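Catalase (Corynebacterium glutamicum, PDB 4B7H) breaks hydrogen peroxide down to water and oxygen at a haem iron, and is held here with nitric oxide, an inhibitor, and bound NADPH. Local coordinates at residues I9-M14 with N315-F320; T22-G27 with L52-A57; F179-P184 with E488-D493; F214-A219 with V273-M278; D414-S417 with S421-Q424. All blocks are in the same frame, centred on the assembly; numbering follows the deposited sequence.

Contacts 1 and 2 hold the N-terminal arm, contact 2 (helix 50-59) far out along it and contact 1 (helices 7-11 and 319-324) nearer the body; their centres lie about 23 Å apart. Contact 4 belongs to the antiparallel beta-barrel, between strands 214-217 and 270-279. Contact 3 ties helix 173-182 to helix 487-498 of the C-terminal helical region, about 36 Å from contact 4 between centres. Contact 5 closes a short loop before strand 423-424, its nearest atoms about 6 Å from contact 4. Along the sequence, contacts 2 and 4 both fall between the two halves of contact 1. All but contact 4 touch other subunits, so most of these joints also build the tetramer.

Contact 1: I9-M14 with N315-F320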
# COMPACT_ATOMS: atom_id res chain seq x y z
N ILE A 9 24.61 8.07 13.28
CA ILE A 9 23.29 7.57 12.97
C ILE A 9 22.36 8.70 12.52
O ILE A 9 21.69 8.60 11.48
CB ILE A 9 22.67 6.85 14.18
CG1 ILE A 9 23.57 5.70 14.65
CG2 ILE A 9 21.27 6.35 13.86
CD1 ILE A 9 23.93 4.75 13.57
N VAL A 10 22.30 9.78 13.30
CA VAL A 10 21.32 10.83 13.02
C VAL A 10 21.65 11.69 11.80
O VAL A 10 20.77 12.39 11.29
CB VAL A 10 21.01 11.73 14.24
CG1 VAL A 10 20.51 10.89 15.41
CG2 VAL A 10 22.24 12.54 14.64
N ASP A 11 22.88 11.62 11.31
CA ASP A 11 23.24 12.35 10.11
C ASP A 11 22.90 11.58 8.82
O ASP A 11 22.87 12.17 7.74
CB ASP A 11 24.72 12.75 10.13
CG ASP A 11 25.01 13.91 11.07
OD1 ASP A 11 24.05 14.54 11.58
OD2 ASP A 11 26.20 14.20 11.29
N ARG A 12 22.62 10.28 8.94
CA ARG A 12 22.29 9.46 7.76
C ARG A 12 21.05 9.98 7.05
O ARG A 12 19.99 10.15 7.67
CB ARG A 12 22.02 8.00 8.14
CG ARG A 12 23.17 7.21 8.73
CD ARG A 12 22.58 5.95 9.37
NE ARG A 12 23.58 4.99 9.83
CZ ARG A 12 23.28 3.81 10.37
NH1 ARG A 12 22.02 3.46 10.53
NH2 ARG A 12 24.25 2.99 10.75
N GLY A 13 21.15 10.21 5.74
CA GLY A 13 20.00 10.59 4.93
C GLY A 13 19.68 12.07 4.87
O GLY A 13 18.78 12.49 4.14
N MET A 14 20.44 12.88 5.61
CA MET A 14 20.16 14.31 5.69
C MET A 14 20.82 15.11 4.56
O MET A 14 22.02 14.97 4.30
CB MET A 14 20.60 14.86 7.04
CG MET A 14 20.19 16.31 7.27
SD MET A 14 20.39 16.88 8.97
CE MET A 14 22.15 16.68 9.20
N ASN A 315 18.89 15.54 20.03
CA ASN A 315 17.55 15.59 19.47
C ASN A 315 17.57 15.03 18.05
O ASN A 315 18.60 15.09 17.37
CB ASN A 315 17.03 17.03 19.44
CG ASN A 315 16.48 17.50 20.78
OD1 ASN A 315 16.66 18.66 21.18
ND2 ASN A 315 15.80 16.61 21.47
N PRO A 316 16.43 14.49 17.59
CA PRO A 316 16.41 14.09 16.17
C PRO A 316 16.65 15.28 15.23
O PRO A 316 16.37 16.42 15.60
CB PRO A 316 14.98 13.57 15.98
CG PRO A 316 14.17 14.21 17.06
CD PRO A 316 15.11 14.37 18.23
N ARG A 317 17.18 15.00 14.04
CA ARG A 317 17.29 16.02 13.00
C ARG A 317 15.94 16.26 12.33
O ARG A 317 15.62 17.39 11.97
CB ARG A 317 18.30 15.60 11.93
CG ARG A 317 19.64 15.12 12.44
CD ARG A 317 20.49 16.25 12.96
NE ARG A 317 21.88 15.84 13.12
CZ ARG A 317 22.69 16.33 14.05
NH1 ARG A 317 22.24 17.24 14.91
NH2 ARG A 317 23.95 15.91 14.14
N ASN A 318 15.17 15.19 12.15
CA ASN A 318 13.86 15.27 11.50
C ASN A 318 12.94 14.27 12.20
O ASN A 318 13.21 13.07 12.19
CB ASN A 318 13.96 14.99 9.99
CG ASN A 318 12.61 15.04 9.28
OD1 ASN A 318 11.72 14.24 9.57
ND2 ASN A 318 12.46 15.96 8.33
N PHE A 319 11.90 14.79 12.84
CA PHE A 319 11.01 14.01 13.70
C PHE A 319 10.34 12.86 12.95
O PHE A 319 10.36 11.72 13.39
CB PHE A 319 9.97 14.94 14.32
CG PHE A 319 9.03 14.26 15.27
CD1 PHE A 319 7.85 13.69 14.81
CD2 PHE A 319 9.32 14.21 16.62
CE1 PHE A 319 6.98 13.06 15.68
CE2 PHE A 319 8.45 13.58 17.51
CZ PHE A 319 7.28 13.00 17.03
N PHE A 320 9.72 13.16 11.81
CA PHE A 320 9.02 12.12 11.06
C PHE A 320 10.00 11.05 10.59
O PHE A 320 9.76 9.85 10.76
CB PHE A 320 8.27 12.71 9.87
CG PHE A 320 7.57 11.67 9.03
CD1 PHE A 320 6.26 11.30 9.32
CD2 PHE A 320 8.22 11.06 7.96
CE1 PHE A 320 5.61 10.34 8.55
CE2 PHE A 320 7.57 10.11 7.18
CZ PHE A 320 6.26 9.74 7.49
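The guanidinium group of Arg317 has the CG2 methyl of Val10 over one face and the carboxylate of Asp11 at its edge, while CE of Met14 comes in obliquely. The contact joins the N-terminal arm, at the end of helix 7-11 and in the type II turn Asp11-Met14, to the loop leading into helix 319-324, whose N-cap is Asn318. Arg317 grips a single carboxylate oxygen with two nitrogens: Asp11 OD1 accepts from Arg317 NE at 3.0 Å and from NH2 at 2.9 Å, a side-on salt bridge with both bonds bent to about 140°. Carboxylate and guanidinium planes lie only 20° apart, so the ion pair is nearly flat. In the arginine, chi1 (-50°) sets CG beside the backbone N and 3.2 Å from Val10 O; the fold at the next bond turns CD, NE and the guanidinium to the aspartate. Val10 O itself accepts a hydrogen bond from Gln322 of helix 319-324. Met14 crosses the arginine stem at about a right angle, and its bend at chi3 brings CE alongside CD and NE. Phe389 of the second subunit packs on both Met14 and Arg317, placing the ion pair at a subunit boundary. Met14 SD completes the grip on the stem, 3.8 Å from Arg317 CB.

Contact 2: T22-G27 with L52-A57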
# COMPACT_ATOMS: atom_id res chain seq x y z
N THR A 22 13.91 26.72 -5.57
CA THR A 22 13.49 25.34 -5.44
C THR A 22 13.60 24.60 -6.78
O THR A 22 13.68 25.22 -7.86
CB THR A 22 12.06 25.26 -4.89
OG1 THR A 22 11.23 26.15 -5.64
CG2 THR A 22 12.04 25.63 -3.41
N THR A 23 13.60 23.27 -6.70
CA THR A 23 13.61 22.42 -7.88
C THR A 23 12.47 21.43 -7.77
O THR A 23 12.03 21.09 -6.66
CB THR A 23 14.92 21.60 -8.04
OG1 THR A 23 15.00 20.60 -7.01
CG2 THR A 23 16.14 22.50 -7.97
N ARG A 24 11.99 20.95 -8.92
CA ARG A 24 11.10 19.79 -8.93
C ARG A 24 11.88 18.56 -8.49
O ARG A 24 13.10 18.61 -8.29
CB ARG A 24 10.48 19.58 -10.31
CG ARG A 24 9.61 20.74 -10.75
CD ARG A 24 8.56 20.32 -11.79
NE ARG A 24 9.06 19.31 -12.72
CZ ARG A 24 9.68 19.58 -13.86
NH1 ARG A 24 9.91 20.84 -14.23
NH2 ARG A 24 10.07 18.58 -14.64
N HIS A 25 11.19 17.44 -8.35
CA HIS A 25 11.84 16.24 -7.85
C HIS A 25 12.75 15.56 -8.87
O HIS A 25 13.52 14.67 -8.51
CB HIS A 25 10.80 15.29 -7.25
CG HIS A 25 10.05 15.89 -6.10
ND1 HIS A 25 8.91 15.33 -5.58
CD2 HIS A 25 10.30 17.01 -5.38
CE1 HIS A 25 8.49 16.07 -4.57
NE2 HIS A 25 9.31 17.10 -4.43
N ASN A 26 12.68 15.99 -10.13
CA ASN A 26 13.66 15.57 -11.14
C ASN A 26 14.89 16.48 -11.14
O ASN A 26 15.84 16.24 -11.87
CB ASN A 26 13.05 15.51 -12.54
CG ASN A 26 12.88 16.89 -13.16
OD1 ASN A 26 12.57 17.86 -12.46
ND2 ASN A 26 13.08 16.98 -14.48
N GLY A 27 14.87 17.53 -10.33
CA GLY A 27 15.99 18.46 -10.27
C GLY A 27 15.88 19.71 -11.14
O GLY A 27 16.74 20.58 -11.05
N LEU A 52 2.76 22.04 -9.93
CA LEU A 52 1.52 22.06 -9.15
C LEU A 52 1.07 20.65 -8.78
O LEU A 52 0.77 20.36 -7.62
CB LEU A 52 0.40 22.77 -9.90
CG LEU A 52 -0.97 22.74 -9.22
CD1 LEU A 52 -0.97 23.59 -7.97
CD2 LEU A 52 -2.06 23.19 -10.21
N ILE A 53 1.01 19.78 -9.79
CA ILE A 53 0.51 18.44 -9.56
C ILE A 53 1.48 17.65 -8.66
O ILE A 53 1.05 16.92 -7.77
CB ILE A 53 0.22 17.70 -10.88
CG1 ILE A 53 -0.82 18.48 -11.70
CG2 ILE A 53 -0.24 16.27 -10.60
CD1 ILE A 53 -2.09 18.79 -10.95
N GLU A 54 2.78 17.82 -8.87
CA GLU A 54 3.77 17.10 -8.07
C GLU A 54 3.69 17.54 -6.59
O GLU A 54 3.75 16.71 -5.67
CB GLU A 54 5.16 17.34 -8.63
CG GLU A 54 6.27 16.58 -7.95
CD GLU A 54 7.56 16.69 -8.73
OE1 GLU A 54 7.73 15.93 -9.71
OE2 GLU A 54 8.41 17.54 -8.38
N LYS A 55 3.55 18.85 -6.38
CA LYS A 55 3.45 19.43 -5.05
C LYS A 55 2.19 18.95 -4.32
O LYS A 55 2.25 18.53 -3.17
CB LYS A 55 3.45 20.96 -5.18
CG LYS A 55 3.53 21.73 -3.87
CD LYS A 55 3.79 23.21 -4.14
CE LYS A 55 3.88 24.04 -2.86
NZ LYS A 55 4.12 25.49 -3.21
N LEU A 56 1.04 19.01 -5.01
CA LEU A 56 -0.21 18.55 -4.42
C LEU A 56 -0.21 17.05 -4.17
O LEU A 56 -0.68 16.60 -3.13
CB LEU A 56 -1.40 18.92 -5.31
CG LEU A 56 -1.75 20.40 -5.44
CD1 LEU A 56 -2.87 20.57 -6.47
CD2 LEU A 56 -2.16 20.99 -4.10
N ALA A 57 0.32 16.29 -5.13
CA ALA A 57 0.27 14.83 -5.04
C ALA A 57 1.17 14.29 -3.94
O ALA A 57 0.82 13.31 -3.27
CB ALA A 57 0.62 14.19 -6.38
O HOH W 1 9.77 16.44 -11.35
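Glu54, reaching out from helix 50-59, lays its carboxylate over one face of the His25 imidazole and takes a bond from the backbone of the same residue. This is the tight part of the contact. His25 N donates to Glu54 OE2 at 2.8 Å (N-H...O angle 159°), from the syn side but somewhat out of the carboxylate plane. The same oxygen sits 3.3 Å from His25 CG, off toward the rim of the ring, and the two planes are stacked, 11° apart. Farther along the face Glu54 CG makes an off-centre CH-pi contact, 4.2 Å from the ring centroid. CG of Glu54 is anti to the backbone N (chi1 -177°) and the chain stays extended at chi2, which pushes the carboxylate straight away from the helix. The looser side is bridged by water. Glu54 OE1 accepts from a water 2.7 Å away, and that water in turn accepts from Arg24 NE at 3.3 Å and from Asn26 N at 3.2 Å. Arg24 NE and Glu54 OE1 are thus linked through the water, and OE1 also forms a salt bridge with Arg365 of the second subunit. The far end of the imidazole also turns to that subunit, His25 NE2 hydrogen-bonding to Thr378 OG1 of the second subunit. A type I turn from Arg24 to Gly27 presents the two backbone N-H groups to helix and water, in the N-terminal arm that catalases thread between subunits of the tetramer.

Contact 3: F179-P184 with E488-D493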
# COMPACT_ATOMS: atom_id res chain seq x y z
N PHE A 179 -14.02 -4.64 30.50
CA PHE A 179 -12.90 -5.51 30.14
C PHE A 179 -12.02 -5.81 31.35
O PHE A 179 -11.73 -6.98 31.62
CB PHE A 179 -12.03 -4.94 29.01
CG PHE A 179 -10.85 -5.82 28.69
CD1 PHE A 179 -11.02 -6.95 27.90
CD2 PHE A 179 -9.60 -5.57 29.24
CE1 PHE A 179 -9.96 -7.80 27.63
CE2 PHE A 179 -8.53 -6.42 28.98
CZ PHE A 179 -8.71 -7.54 28.16
N TRP A 180 -11.60 -4.77 32.06
CA TRP A 180 -10.69 -4.98 33.19
C TRP A 180 -11.25 -5.93 34.25
O TRP A 180 -10.55 -6.81 34.73
CB TRP A 180 -10.31 -3.65 33.83
CG TRP A 180 -9.18 -2.90 33.15
CD1 TRP A 180 -8.11 -3.43 32.47
CD2 TRP A 180 -9.00 -1.48 33.14
NE1 TRP A 180 -7.29 -2.42 32.02
CE2 TRP A 180 -7.81 -1.21 32.42
CE3 TRP A 180 -9.73 -0.41 33.66
CZ2 TRP A 180 -7.34 0.09 32.22
CZ3 TRP A 180 -9.26 0.88 33.45
CH2 TRP A 180 -8.08 1.12 32.74
N THR A 181 -12.52 -5.74 34.62
CA THR A 181 -13.11 -6.62 35.64
C THR A 181 -13.37 -8.04 35.14
O THR A 181 -13.42 -8.98 35.94
CB THR A 181 -14.42 -6.05 36.23
OG1 THR A 181 -15.42 -5.96 35.21
CG2 THR A 181 -14.18 -4.69 36.86
N ARG A 182 -13.55 -8.21 33.83
CA ARG A 182 -13.74 -9.54 33.28
C ARG A 182 -12.40 -10.21 32.96
O ARG A 182 -12.35 -11.41 32.69
CB ARG A 182 -14.67 -9.50 32.06
CG ARG A 182 -16.10 -9.13 32.43
CD ARG A 182 -17.04 -9.07 31.22
NE ARG A 182 -18.37 -8.68 31.68
CZ ARG A 182 -19.26 -9.53 32.19
NH1 ARG A 182 -18.96 -10.83 32.28
NH2 ARG A 182 -20.43 -9.09 32.62
N ALA A 183 -11.32 -9.43 33.01
CA ALA A 183 -9.96 -9.95 32.86
C ALA A 183 -9.17 -9.57 34.11
O ALA A 183 -8.30 -8.69 34.06
CB ALA A 183 -9.30 -9.38 31.60
N PRO A 184 -9.47 -10.21 35.24
CA PRO A 184 -8.93 -9.79 36.54
C PRO A 184 -7.41 -9.91 36.65
O PRO A 184 -6.84 -9.34 37.58
CB PRO A 184 -9.62 -10.73 37.54
CG PRO A 184 -10.03 -11.93 36.72
CD PRO A 184 -10.39 -11.35 35.38
N GLU A 488 -20.97 -1.29 37.76
CA GLU A 488 -20.64 -0.84 39.11
C GLU A 488 -20.24 -1.96 40.10
O GLU A 488 -19.13 -1.91 40.64
CB GLU A 488 -21.74 0.07 39.69
CG GLU A 488 -21.79 1.43 39.03
CD GLU A 488 -23.02 2.24 39.42
OE1 GLU A 488 -23.97 1.68 40.00
OE2 GLU A 488 -23.03 3.46 39.14
N PRO A 489 -21.11 -2.97 40.31
CA PRO A 489 -20.73 -4.02 41.27
C PRO A 489 -19.51 -4.83 40.83
O PRO A 489 -18.77 -5.28 41.70
CB PRO A 489 -21.98 -4.91 41.33
CG PRO A 489 -22.71 -4.64 40.06
CD PRO A 489 -22.47 -3.20 39.78
N ARG A 490 -19.29 -5.00 39.53
CA ARG A 490 -18.07 -5.66 39.08
C ARG A 490 -16.83 -4.88 39.52
O ARG A 490 -15.85 -5.47 39.99
CB ARG A 490 -18.04 -5.84 37.56
CG ARG A 490 -19.11 -6.80 37.03
CD ARG A 490 -18.76 -7.29 35.64
NE ARG A 490 -17.52 -8.07 35.67
CZ ARG A 490 -17.46 -9.37 35.94
NH1 ARG A 490 -18.57 -10.05 36.18
NH2 ARG A 490 -16.29 -9.99 35.96
N VAL A 491 -16.88 -3.56 39.39
CA VAL A 491 -15.76 -2.73 39.79
C VAL A 491 -15.58 -2.73 41.31
O VAL A 491 -14.46 -2.78 41.81
CB VAL A 491 -15.87 -1.30 39.22
CG1 VAL A 491 -14.71 -0.44 39.69
CG2 VAL A 491 -15.92 -1.34 37.69
N TYR A 492 -16.69 -2.69 42.05
CA TYR A 492 -16.61 -2.76 43.50
C TYR A 492 -15.89 -4.04 43.94
O TYR A 492 -15.02 -4.00 44.82
CB TYR A 492 -18.01 -2.71 44.15
CG TYR A 492 -18.83 -1.46 43.88
CD1 TYR A 492 -18.22 -0.24 43.61
CD2 TYR A 492 -20.22 -1.52 43.90
CE1 TYR A 492 -18.99 0.89 43.36
CE2 TYR A 492 -20.99 -0.39 43.66
CZ TYR A 492 -20.37 0.81 43.39
OH TYR A 492 -21.14 1.92 43.15
N ASP A 493 -16.27 -5.17 43.35
CA ASP A 493 -15.70 -6.46 43.71
C ASP A 493 -14.22 -6.54 43.36
O ASP A 493 -13.41 -7.05 44.13
CB ASP A 493 -16.42 -7.59 42.97
CG ASP A 493 -17.82 -7.84 43.49
OD1 ASP A 493 -18.18 -7.35 44.59
OD2 ASP A 493 -18.56 -8.56 42.78
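A bend at chi3 (63°) turns the end of Arg490 onto Thr181, whose OG1 stands between backbone N and carbonyl carbon, on the side from which Arg490 NE arrives. The two residues meet side-on through two nitrogens. Arg490 NE donates to Thr181 OG1 at 3.0 Å, the oxygen lying almost in the guanidinium plane, and Arg490 NH2 donates to Thr181 O, also at 3.0 Å. The second bond approaches from above the carbonyl plane, 62° out of it. Thr181 OG1 also bonds to Trp177 O, one turn back in its own helix, which helps to set the hydroxyl. Arg182 supplies the cover: its guanidinium lies flat on that of Arg490, centres 4.2 Å apart and planes at 18°, and its CG packs on the same face, 3.6 Å from Arg490 NH2. Such a stack of like charges probably depends on outside partners, and Arg182 has them in Asp178, by a salt bridge, and in Thr413 O of the fourth subunit. On the apolar flank Thr181 CG2 touches Val491 CG2 at 3.9 Å. The contact joins the last turn of helix 173-182, in the catalase core, to helix 487-498 of the C-terminal helical region; helix 500-514 packs against Tyr492 on the latter, while helices 155-162 and 187-194 pack around Phe179 and Trp180 on the former.

Contact 4: F214-A219 with V273-M278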
# COMPACT_ATOMS: atom_id res chain seq x y z
N PHE A 214 13.70 -11.78 30.65
CA PHE A 214 14.53 -12.16 29.52
C PHE A 214 15.60 -13.13 30.00
O PHE A 214 15.66 -13.49 31.19
CB PHE A 214 15.17 -10.92 28.90
CG PHE A 214 14.18 -10.01 28.24
CD1 PHE A 214 13.76 -10.26 26.94
CD2 PHE A 214 13.65 -8.93 28.93
CE1 PHE A 214 12.81 -9.44 26.33
CE2 PHE A 214 12.71 -8.10 28.34
CZ PHE A 214 12.30 -8.36 27.03
N GLN A 215 16.47 -13.55 29.08
CA GLN A 215 17.57 -14.43 29.46
C GLN A 215 18.90 -13.80 29.07
O GLN A 215 19.00 -13.13 28.04
CB GLN A 215 17.41 -15.81 28.82
CG GLN A 215 18.27 -16.89 29.47
CD GLN A 215 18.00 -18.25 28.88
OE1 GLN A 215 18.50 -18.59 27.81
NE2 GLN A 215 17.18 -19.04 29.57
N TRP A 216 19.91 -13.98 29.92
CA TRP A 216 21.28 -13.63 29.60
C TRP A 216 22.06 -14.92 29.52
O TRP A 216 21.87 -15.83 30.34
CB TRP A 216 21.88 -12.73 30.68
CG TRP A 216 21.68 -11.25 30.47
CD1 TRP A 216 20.96 -10.65 29.47
CD2 TRP A 216 22.23 -10.19 31.26
NE1 TRP A 216 21.03 -9.28 29.61
CE2 TRP A 216 21.80 -8.98 30.70
CE3 TRP A 216 23.04 -10.16 32.41
CZ2 TRP A 216 22.17 -7.74 31.23
CZ3 TRP A 216 23.40 -8.94 32.94
CH2 TRP A 216 22.96 -7.74 32.36
N ILE A 217 22.93 -15.03 28.52
CA ILE A 217 23.78 -16.20 28.38
C ILE A 217 25.23 -15.74 28.28
O ILE A 217 25.55 -14.82 27.51
CB ILE A 217 23.40 -17.04 27.14
CG1 ILE A 217 21.91 -17.41 27.16
CG2 ILE A 217 24.23 -18.30 27.06
CD1 ILE A 217 21.50 -18.36 26.05
N ASN A 218 26.11 -16.36 29.07
CA ASN A 218 27.52 -15.97 29.07
C ASN A 218 28.33 -16.71 27.99
O ASN A 218 27.77 -17.50 27.22
CB ASN A 218 28.15 -16.10 30.48
CG ASN A 218 28.30 -17.54 30.95
OD1 ASN A 218 28.16 -18.48 30.16
ND2 ASN A 218 28.59 -17.72 32.23
N ALA A 219 29.63 -16.45 27.94
CA ALA A 219 30.48 -17.01 26.90
C ALA A 219 30.53 -18.54 26.95
O ALA A 219 30.75 -19.19 25.93
CB ALA A 219 31.89 -16.42 26.98
N VAL A 273 21.22 1.96 34.52
CA VAL A 273 20.81 0.65 34.01
C VAL A 273 21.14 -0.44 35.02
O VAL A 273 22.30 -0.62 35.39
CB VAL A 273 21.51 0.32 32.67
CG1 VAL A 273 21.09 -1.06 32.17
CG2 VAL A 273 21.19 1.39 31.63
N LYS A 274 20.12 -1.15 35.48
CA LYS A 274 20.30 -2.21 36.47
C LYS A 274 19.52 -3.45 36.04
O LYS A 274 18.61 -3.36 35.21
CB LYS A 274 19.84 -1.74 37.86
CG LYS A 274 20.40 -0.39 38.29
CD LYS A 274 20.02 -0.04 39.72
CE LYS A 274 20.54 1.34 40.11
NZ LYS A 274 22.03 1.39 40.10
N VAL A 275 19.89 -4.60 36.59
CA VAL A 275 19.15 -5.82 36.35
C VAL A 275 18.86 -6.57 37.64
O VAL A 275 19.60 -6.45 38.61
CB VAL A 275 19.90 -6.79 35.40
CG1 VAL A 275 19.82 -6.28 33.96
CG2 VAL A 275 21.36 -6.99 35.84
N GLN A 276 17.76 -7.30 37.65
CA GLN A 276 17.57 -8.39 38.60
C GLN A 276 18.06 -9.64 37.90
O GLN A 276 17.81 -9.84 36.71
CB GLN A 276 16.10 -8.56 38.97
CG GLN A 276 15.50 -7.39 39.72
CD GLN A 276 14.02 -7.56 39.95
OE1 GLN A 276 13.22 -7.45 39.01
NE2 GLN A 276 13.64 -7.83 41.19
N ILE A 277 18.77 -10.50 38.64
CA ILE A 277 19.29 -11.73 38.08
C ILE A 277 18.81 -12.92 38.90
O ILE A 277 19.14 -13.04 40.08
CB ILE A 277 20.84 -11.72 38.02
CG1 ILE A 277 21.32 -10.55 37.15
CG2 ILE A 277 21.37 -13.05 37.49
CD1 ILE A 277 22.84 -10.43 37.08
N MET A 278 18.00 -13.78 38.27
CA MET A 278 17.53 -14.99 38.92
C MET A 278 18.25 -16.21 38.35
O MET A 278 18.15 -16.50 37.16
CB MET A 278 16.02 -15.14 38.72
CG MET A 278 15.46 -16.46 39.25
SD MET A 278 13.71 -16.67 38.85
CE MET A 278 12.95 -15.45 39.92
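Trp216 drives the six-membered end of its indole against both methyls of Val275. The closest pair is Trp216 CH2 and Val275 CG1, 3.8 Å apart; Val275 CG2 follows at 3.9 Å from the same carbon. Both methyls lie on one side of the indole plane, CG1 by CH2 and CZ2, CG2 by CH2 and CZ3. The approach is oblique. Trp216 has CG anti to its carbonyl carbon, with chi1 at -90°, and chi2 near 5° extends the benzo half toward the other strand. Val275 at chi1 -75° keeps CG1 beside the backbone N and places CG2 between N and the carbonyl carbon, turning both branches to the indole. Ile277 adds a lighter touch: its extended chain ends in CD1, 4.4 Å from Trp216 CZ3. The two side chains that matter most, Trp216 and Val275, come from opposite directions and meet between their strands. The pyrrole end of the tryptophan is tied elsewhere, NE1 bonding to Tyr228 OH, and the ring of Phe95 meets the indole with its plane inclined. Tyr228 also packs on Val275, so strand 223-232 touches both partners. That strand pairs with 214-217 on one side and 270-279 on the other; the contact therefore skips across a middle strand, apolar core packing characteristic of the curled antiparallel beta-barrel of catalases.

Contact 5: D414-S417 with S421-Q424; sequences DSSS and SYGQ
Ser416 and Tyr422 meet through their hydroxyls, closing a short excursion of the chain that begins with an Asx turn, in which Asp414 OD1 accepts from Ser416 N at 2.9 Å with an N-H...O angle of 159°. In Tyr422 the first bond, to CB, does not head for the 414-417 loop; the turn at chi1 (-62°), with CG anti to the carbonyl carbon, carries the ring there. At CZ the first touch appears, 3.7 Å from Ser416 OG, oblique to the ring. The tip does the work: Tyr422 OH lies 2.6 Å from Ser416 OG, a short hydroxyl pair, and 3.5 Å from Ser416 CB. On the serine side, Ser416 OG lies anti to its own carbonyl carbon (chi1 -53°), where it meets the phenol oxygen. That phenol oxygen is also bonded to Asp410, and the serine hydroxyl to Asn34 of the second subunit, which places this pair in a wider polar network. After Tyr422 in the chain, Gly423 and Gln424 pair in an antiparallel ladder with a strand of the fourth subunit, extending a sheet across the interface. In the Asx turn the N-H of Ser416 reaches Asp414 OD1 on the anti side, well out of the carboxylate plane, while Asp414 OD2 bonds to Asn411 ND2.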
# COMPACT_ATOMS: atom_id res chain seq x y z
N ASP A 414 26.23 -26.93 2.04
CA ASP A 414 25.07 -27.77 1.77
C ASP A 414 23.87 -27.40 2.64
O ASP A 414 23.93 -26.48 3.45
CB ASP A 414 25.40 -29.27 1.88
CG ASP A 414 25.85 -29.67 3.27
OD1 ASP A 414 25.22 -29.25 4.26
OD2 ASP A 414 26.84 -30.44 3.38
N SER A 415 22.79 -28.16 2.46
CA SER A 415 21.51 -27.89 3.10
C SER A 415 21.34 -28.52 4.49
O SER A 415 20.23 -28.51 5.03
CB SER A 415 20.40 -28.43 2.22
OG SER A 415 20.53 -29.84 2.09
N SER A 416 22.41 -29.09 5.05
CA SER A 416 22.32 -29.80 6.33
C SER A 416 21.35 -30.98 6.29
O SER A 416 20.59 -31.20 7.24
CB SER A 416 21.95 -28.86 7.49
OG SER A 416 22.83 -27.75 7.54
N SER A 417 21.38 -31.73 5.20
CA SER A 417 20.64 -32.98 5.13
C SER A 417 21.46 -34.10 5.80
O SER A 417 22.29 -33.82 6.68
CB SER A 417 20.26 -33.32 3.68
OG SER A 417 19.37 -34.42 3.65
N SER A 421 21.85 -32.48 12.98
CA SER A 421 21.18 -31.79 14.07
C SER A 421 22.13 -30.80 14.71
O SER A 421 23.34 -31.05 14.79
CB SER A 421 20.68 -32.77 15.13
OG SER A 421 19.65 -33.60 14.64
N TYR A 422 21.58 -29.69 15.19
CA TYR A 422 22.36 -28.64 15.85
C TYR A 422 22.12 -28.57 17.36
O TYR A 422 22.88 -27.94 18.08
CB TYR A 422 22.05 -27.28 15.25
CG TYR A 422 22.38 -27.13 13.79
CD1 TYR A 422 23.51 -27.72 13.23
CD2 TYR A 422 21.57 -26.36 12.96
CE1 TYR A 422 23.81 -27.56 11.89
CE2 TYR A 422 21.86 -26.18 11.63
CZ TYR A 422 22.98 -26.78 11.10
OH TYR A 422 23.27 -26.59 9.77
N GLY A 423 21.05 -29.20 17.84
CA GLY A 423 20.76 -29.16 19.27
C GLY A 423 20.02 -27.93 19.74
O GLY A 423 19.33 -27.25 18.97
N GLN A 424 20.17 -27.64 21.03
CA GLN A 424 19.33 -26.67 21.72
C GLN A 424 19.50 -25.27 21.14
O GLN A 424 20.63 -24.79 20.94
CB GLN A 424 19.64 -26.69 23.23
CG GLN A 424 18.47 -26.26 24.11
CD GLN A 424 18.33 -24.75 24.20
OE1 GLN A 424 19.30 -24.03 24.44
NE2 GLN A 424 17.11 -24.27 23.98